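Long-range contact in monomethylamine methyltransferase mtmB1 (Methanosarcina barkeri, PDB 1NTH), which catalyses the transfer of the methyl group of monomethylamine to the corrinoid cofactor of its partner protein MtmC, a step in methanogenesis from methylamine: residues 86-99 / 282-294. Sequence-based numbering, arbitrary orientation.
Sequences YTEDEIWDAINNVQ and HINAVLMSSASWH
With CG of Y86 anti to its carbonyl carbon (chi1 -59°) and CG of L287 on the far side from the backbone N, the two side chains come at each other from opposite directions, and L287 CD2 sits over the ring centre of Y86, 3.3 Å from the centroid: a CH-pi contact. The protein is a TIM barrel; here helix 88-95 crosses the end of helix 271-288, which leads into the barrel strand 293-300. The axes of segments 88-95 and 282-288 cross at 89°, and A94 lets them close in, its CB 3.5 Å from L287 CD1. One turn back, I91 CG2 meets I283 CG2; beyond the helix V98 CG1 packs on V286 CG1. Past the ring, Y86 OH donates to N284 OD1 (2.6 Å) in the carbonyl plane, while N284 ND2 turns to Q232. A leucine in place of Y86 would probably leave this buried N284 OD1 without its donor and L287 CD2 without a ring face to lie on. Further along, two waters join the backbones: one links Q99 O to S292 O, the other Q99 N to A291 O. S292 OG, itself held by I256 N, donates to Q99 OE1 at 2.8 Å, tilted 33° from the carbonyl plane.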
loop_
_atom_site.group_PDB
_atom_site.type_symbol
_atom_site.label_atom_id
_atom_site.label_comp_id
_atom_site.label_asym_id
_atom_site.label_seq_id
_atom_site.Cartn_x
_atom_site.Cartn_y
_atom_site.Cartn_z
ATOM N N TYR A 86 -30.297 1.297 29.102
ATOM C CA TYR A 86 -30.411 2.094 27.885
ATOM C C TYR A 86 -31.734 2.847 27.950
ATOM O O TYR A 86 -32.615 2.498 28.737
ATOM C CB TYR A 86 -30.474 1.205 26.640
ATOM C CG TYR A 86 -29.302 0.285 26.426
ATOM C CD1 TYR A 86 -29.465 -1.099 26.464
ATOM C CD2 TYR A 86 -28.036 0.792 26.152
ATOM C CE1 TYR A 86 -28.397 -1.954 26.229
ATOM C CE2 TYR A 86 -26.961 -0.054 25.917
ATOM C CZ TYR A 86 -27.148 -1.426 25.957
ATOM O OH TYR A 86 -26.085 -2.265 25.726
ATOM N N THR A 87 -31.876 3.879 27.124
ATOM C CA THR A 87 -33.139 4.603 27.056
ATOM C C THR A 87 -33.765 4.144 25.743
ATOM O O THR A 87 -33.068 3.617 24.869
ATOM C CB THR A 87 -32.953 6.132 27.007
ATOM O OG1 THR A 87 -32.308 6.498 25.783
ATOM C CG2 THR A 87 -32.126 6.612 28.193
ATOM N N GLU A 88 -35.069 4.334 25.604
ATOM C CA GLU A 88 -35.766 3.924 24.393
ATOM C C GLU A 88 -35.203 4.616 23.158
ATOM O O GLU A 88 -35.026 3.990 22.114
ATOM C CB GLU A 88 -37.257 4.237 24.508
ATOM C CG GLU A 88 -38.097 3.587 23.427
ATOM C CD GLU A 88 -39.565 3.939 23.549
ATOM O OE1 GLU A 88 -40.056 4.030 24.694
ATOM O OE2 GLU A 88 -40.228 4.109 22.505
ATOM N N ASP A 89 -34.921 5.908 23.279
ATOM C CA ASP A 89 -34.389 6.664 22.154
ATOM C C ASP A 89 -33.004 6.190 21.732
ATOM O O ASP A 89 -32.664 6.239 20.550
ATOM C CB ASP A 89 -34.350 8.156 22.477
ATOM C CG ASP A 89 -35.737 8.755 22.610
ATOM O OD1 ASP A 89 -36.625 8.377 21.817
ATOM O OD2 ASP A 89 -35.933 9.612 23.496
ATOM N N GLU A 90 -32.201 5.736 22.690
ATOM C CA GLU A 90 -30.864 5.248 22.367
ATOM C C GLU A 90 -30.966 3.943 21.591
ATOM O O GLU A 90 -30.212 3.716 20.644
ATOM C CB GLU A 90 -30.039 5.026 23.641
ATOM C CG GLU A 90 -29.771 6.300 24.423
ATOM C CD GLU A 90 -29.052 6.052 25.737
ATOM O OE1 GLU A 90 -29.164 4.933 26.284
ATOM O OE2 GLU A 90 -28.390 6.990 26.230
ATOM N N ILE A 91 -31.899 3.082 21.989
ATOM C CA ILE A 91 -32.067 1.814 21.295
ATOM C C ILE A 91 -32.537 2.038 19.859
ATOM O O ILE A 91 -32.043 1.391 18.933
ATOM C CB ILE A 91 -33.067 0.892 22.035
ATOM C CG1 ILE A 91 -32.544 0.597 23.445
ATOM C CG2 ILE A 91 -33.234 -0.419 21.267
ATOM C CD1 ILE A 91 -33.472 -0.274 24.283
ATOM N N TRP A 92 -33.480 2.957 19.665
ATOM C CA TRP A 92 -33.974 3.227 18.317
ATOM C C TRP A 92 -32.902 3.847 17.425
ATOM O O TRP A 92 -32.849 3.564 16.227
ATOM C CB TRP A 92 -35.214 4.124 18.365
ATOM C CG TRP A 92 -36.467 3.336 18.598
ATOM C CD1 TRP A 92 -37.326 3.444 19.656
ATOM C CD2 TRP A 92 -36.984 2.289 17.765
ATOM N NE1 TRP A 92 -38.344 2.526 19.534
ATOM C CE2 TRP A 92 -38.159 1.805 18.383
ATOM C CE3 TRP A 92 -36.566 1.713 16.557
ATOM C CZ2 TRP A 92 -38.923 0.770 17.832
ATOM C CZ3 TRP A 92 -37.327 0.683 16.008
ATOM C CH2 TRP A 92 -38.492 0.223 16.650
ATOM N N ASP A 93 -32.054 4.693 18.002
ATOM C CA ASP A 93 -30.979 5.314 17.233
ATOM C C ASP A 93 -30.070 4.213 16.688
ATOM O O ASP A 93 -29.611 4.282 15.551
ATOM C CB ASP A 93 -30.179 6.276 18.118
ATOM C CG ASP A 93 -28.927 6.808 17.432
ATOM O OD1 ASP A 93 -27.820 6.513 17.923
ATOM O OD2 ASP A 93 -29.050 7.520 16.408
ATOM N N ALA A 94 -29.827 3.184 17.495
ATOM C CA ALA A 94 -28.981 2.077 17.067
ATOM C C ALA A 94 -29.670 1.252 15.982
ATOM O O ALA A 94 -29.082 0.973 14.939
ATOM C CB ALA A 94 -28.630 1.187 18.261
ATOM N N ILE A 95 -30.918 0.864 16.227
ATOM C CA ILE A 95 -31.664 0.067 15.257
ATOM C C ILE A 95 -31.874 0.807 13.936
ATOM O O ILE A 95 -31.788 0.207 12.863
ATOM C CB ILE A 95 -33.046 -0.342 15.817
ATOM C CG1 ILE A 95 -32.862 -1.281 17.010
ATOM C CG2 ILE A 95 -33.876 -1.024 14.730
ATOM C CD1 ILE A 95 -34.168 -1.641 17.701
ATOM N N ASN A 96 -32.134 2.108 14.019
ATOM C CA ASN A 96 -32.379 2.912 12.823
ATOM C C ASN A 96 -31.136 3.214 11.995
ATOM O O ASN A 96 -31.242 3.766 10.899
ATOM C CB ASN A 96 -33.052 4.238 13.197
ATOM C CG ASN A 96 -34.487 4.059 13.654
ATOM O OD1 ASN A 96 -35.199 3.189 13.159
ATOM N ND2 ASN A 96 -34.927 4.899 14.586
ATOM N N ASN A 97 -29.965 2.859 12.507
ATOM C CA ASN A 97 -28.726 3.136 11.784
ATOM C C ASN A 97 -27.760 1.960 11.775
ATOM O O ASN A 97 -26.604 2.097 12.168
ATOM C CB ASN A 97 -28.037 4.364 12.387
ATOM C CG ASN A 97 -28.864 5.628 12.234
ATOM O OD1 ASN A 97 -29.472 6.118 13.192
ATOM N ND2 ASN A 97 -28.903 6.154 11.020
ATOM N N VAL A 98 -28.234 0.802 11.330
ATOM C CA VAL A 98 -27.386 -0.377 11.278
ATOM C C VAL A 98 -26.672 -0.434 9.935
ATOM O O VAL A 98 -27.092 0.211 8.975
ATOM C CB VAL A 98 -28.209 -1.673 11.468
ATOM C CG1 VAL A 98 -28.837 -1.685 12.857
ATOM C CG2 VAL A 98 -29.286 -1.777 10.397
ATOM N N GLN A 99 -25.588 -1.200 9.875
ATOM C CA GLN A 99 -24.838 -1.346 8.634
ATOM C C GLN A 99 -25.735 -2.078 7.641
ATOM O O GLN A 99 -26.308 -3.120 7.961
ATOM C CB GLN A 99 -23.548 -2.126 8.887
ATOM C CG GLN A 99 -22.670 -2.292 7.656
ATOM C CD GLN A 99 -21.192 -2.174 7.975
ATOM O OE1 GLN A 99 -20.773 -2.372 9.118
ATOM N NE2 GLN A 99 -20.391 -1.860 6.962
ATOM N N HIS A 282 -29.845 -9.568 19.655
ATOM C CA HIS A 282 -29.583 -9.177 18.266
ATOM C C HIS A 282 -29.552 -7.648 18.273
ATOM O O HIS A 282 -28.707 -7.020 17.635
ATOM C CB HIS A 282 -30.704 -9.638 17.322
ATOM C CG HIS A 282 -30.501 -11.004 16.742
ATOM N ND1 HIS A 282 -30.595 -12.158 17.492
ATOM C CD2 HIS A 282 -30.231 -11.400 15.474
ATOM C CE1 HIS A 282 -30.393 -13.205 16.710
ATOM N NE2 HIS A 282 -30.170 -12.773 15.481
ATOM N N ILE A 283 -30.489 -7.049 19.007
ATOM C CA ILE A 283 -30.559 -5.597 19.110
ATOM C C ILE A 283 -29.360 -5.049 19.895
ATOM O O ILE A 283 -28.761 -4.044 19.513
ATOM C CB ILE A 283 -31.880 -5.154 19.804
ATOM C CG1 ILE A 283 -33.081 -5.529 18.924
ATOM C CG2 ILE A 283 -31.869 -3.651 20.047
ATOM C CD1 ILE A 283 -34.447 -5.318 19.600
ATOM N N ASN A 284 -29.001 -5.714 20.989
ATOM C CA ASN A 284 -27.872 -5.262 21.797
ATOM C C ASN A 284 -26.573 -5.254 20.982
ATOM O O ASN A 284 -25.682 -4.447 21.234
ATOM C CB ASN A 284 -27.701 -6.159 23.027
ATOM C CG ASN A 284 -26.737 -5.573 24.036
ATOM O OD1 ASN A 284 -26.882 -4.421 24.441
ATOM N ND2 ASN A 284 -25.749 -6.362 24.454
ATOM N N ALA A 285 -26.480 -6.147 20.003
ATOM C CA ALA A 285 -25.290 -6.237 19.165
ATOM C C ALA A 285 -24.965 -4.915 18.470
ATOM O O ALA A 285 -23.809 -4.497 18.435
ATOM C CB ALA A 285 -25.471 -7.334 18.119
ATOM N N VAL A 286 -25.980 -4.254 17.924
ATOM C CA VAL A 286 -25.744 -3.000 17.210
ATOM C C VAL A 286 -25.699 -1.784 18.126
ATOM O O VAL A 286 -25.374 -0.676 17.702
ATOM C CB VAL A 286 -26.818 -2.777 16.111
ATOM C CG1 VAL A 286 -26.788 -3.935 15.130
ATOM C CG2 VAL A 286 -28.211 -2.648 16.731
ATOM N N LEU A 287 -26.001 -2.010 19.396
ATOM C CA LEU A 287 -26.020 -0.947 20.385
ATOM C C LEU A 287 -24.716 -0.935 21.184
ATOM O O LEU A 287 -23.948 0.025 21.136
ATOM C CB LEU A 287 -27.230 -1.175 21.302
ATOM C CG LEU A 287 -27.713 -0.174 22.345
ATOM C CD1 LEU A 287 -27.981 1.178 21.715
ATOM C CD2 LEU A 287 -28.990 -0.723 22.978
ATOM N N MET A 288 -24.463 -2.019 21.903
ATOM C CA MET A 288 -23.274 -2.138 22.732
ATOM C C MET A 288 -21.987 -2.434 21.959
ATOM O O MET A 288 -20.932 -1.870 22.255
ATOM C CB MET A 288 -23.507 -3.239 23.773
ATOM C CG MET A 288 -22.329 -3.549 24.681
ATOM S SD MET A 288 -22.638 -5.030 25.690
ATOM C CE MET A 288 -22.248 -6.322 24.509
ATOM N N SER A 289 -22.077 -3.307 20.961
ATOM C CA SER A 289 -20.898 -3.716 20.202
ATOM C C SER A 289 -20.646 -3.026 18.870
ATOM O O SER A 289 -19.655 -3.335 18.211
ATOM C CB SER A 289 -20.948 -5.224 19.951
ATOM O OG SER A 289 -21.094 -5.938 21.165
ATOM N N SER A 290 -21.519 -2.103 18.476
ATOM C CA SER A 290 -21.371 -1.407 17.195
ATOM C C SER A 290 -21.171 -2.445 16.091
ATOM O O SER A 290 -20.442 -2.217 15.126
ATOM C CB SER A 290 -20.164 -0.461 17.230
ATOM O OG SER A 290 -20.348 0.577 18.181
ATOM N N ALA A 291 -21.839 -3.583 16.236
ATOM C CA ALA A 291 -21.705 -4.676 15.278
ATOM C C ALA A 291 -22.109 -4.370 13.841
ATOM O O ALA A 291 -23.042 -3.606 13.587
ATOM C CB ALA A 291 -22.494 -5.888 15.768
ATOM N N SER A 292 -21.381 -4.984 12.908
ATOM C CA SER A 292 -21.677 -4.871 11.486
ATOM C C SER A 292 -22.725 -5.953 11.246
ATOM O O SER A 292 -23.634 -5.790 10.439
ATOM C CB SER A 292 -20.432 -5.161 10.644
ATOM O OG SER A 292 -19.441 -4.171 10.844
ATOM N N TRP A 293 -22.566 -7.077 11.942
ATOM C CA TRP A 293 -23.529 -8.167 11.863
ATOM C C TRP A 293 -23.501 -8.966 13.161
ATOM O O TRP A 293 -22.542 -8.883 13.931
ATOM C CB TRP A 293 -23.286 -9.075 10.639
ATOM C CG TRP A 293 -22.007 -9.872 10.582
ATOM C CD1 TRP A 293 -20.764 -9.416 10.240
ATOM C CD2 TRP A 293 -21.883 -11.295 10.728
ATOM N NE1 TRP A 293 -19.878 -10.467 10.144
ATOM C CE2 TRP A 293 -20.540 -11.632 10.441
ATOM C CE3 TRP A 293 -22.780 -12.318 11.066
ATOM C CZ2 TRP A 293 -20.071 -12.951 10.482
ATOM C CZ3 TRP A 293 -22.314 -13.632 11.107
ATOM C CH2 TRP A 293 -20.971 -13.935 10.815
ATOM N N HIS A 294 -24.571 -9.712 13.410
ATOM C CA HIS A 294 -24.681 -10.497 14.632
ATOM C C HIS A 294 -24.805 -11.983 14.352
ATOM O O HIS A 294 -25.602 -12.403 13.510
ATOM C CB HIS A 294 -25.902 -10.039 15.434
ATOM C CG HIS A 294 -26.172 -10.873 16.647
ATOM N ND1 HIS A 294 -25.407 -10.793 17.791
ATOM C CD2 HIS A 294 -27.107 -11.824 16.884
ATOM C CE1 HIS A 294 -25.861 -11.659 18.682
ATOM N NE2 HIS A 294 -26.891 -12.298 18.157
HETATM O O HOH W 1 -26.244 -4.882 10.193
HETATM O O HOH W 2 -25.249 -2.940 12.076
#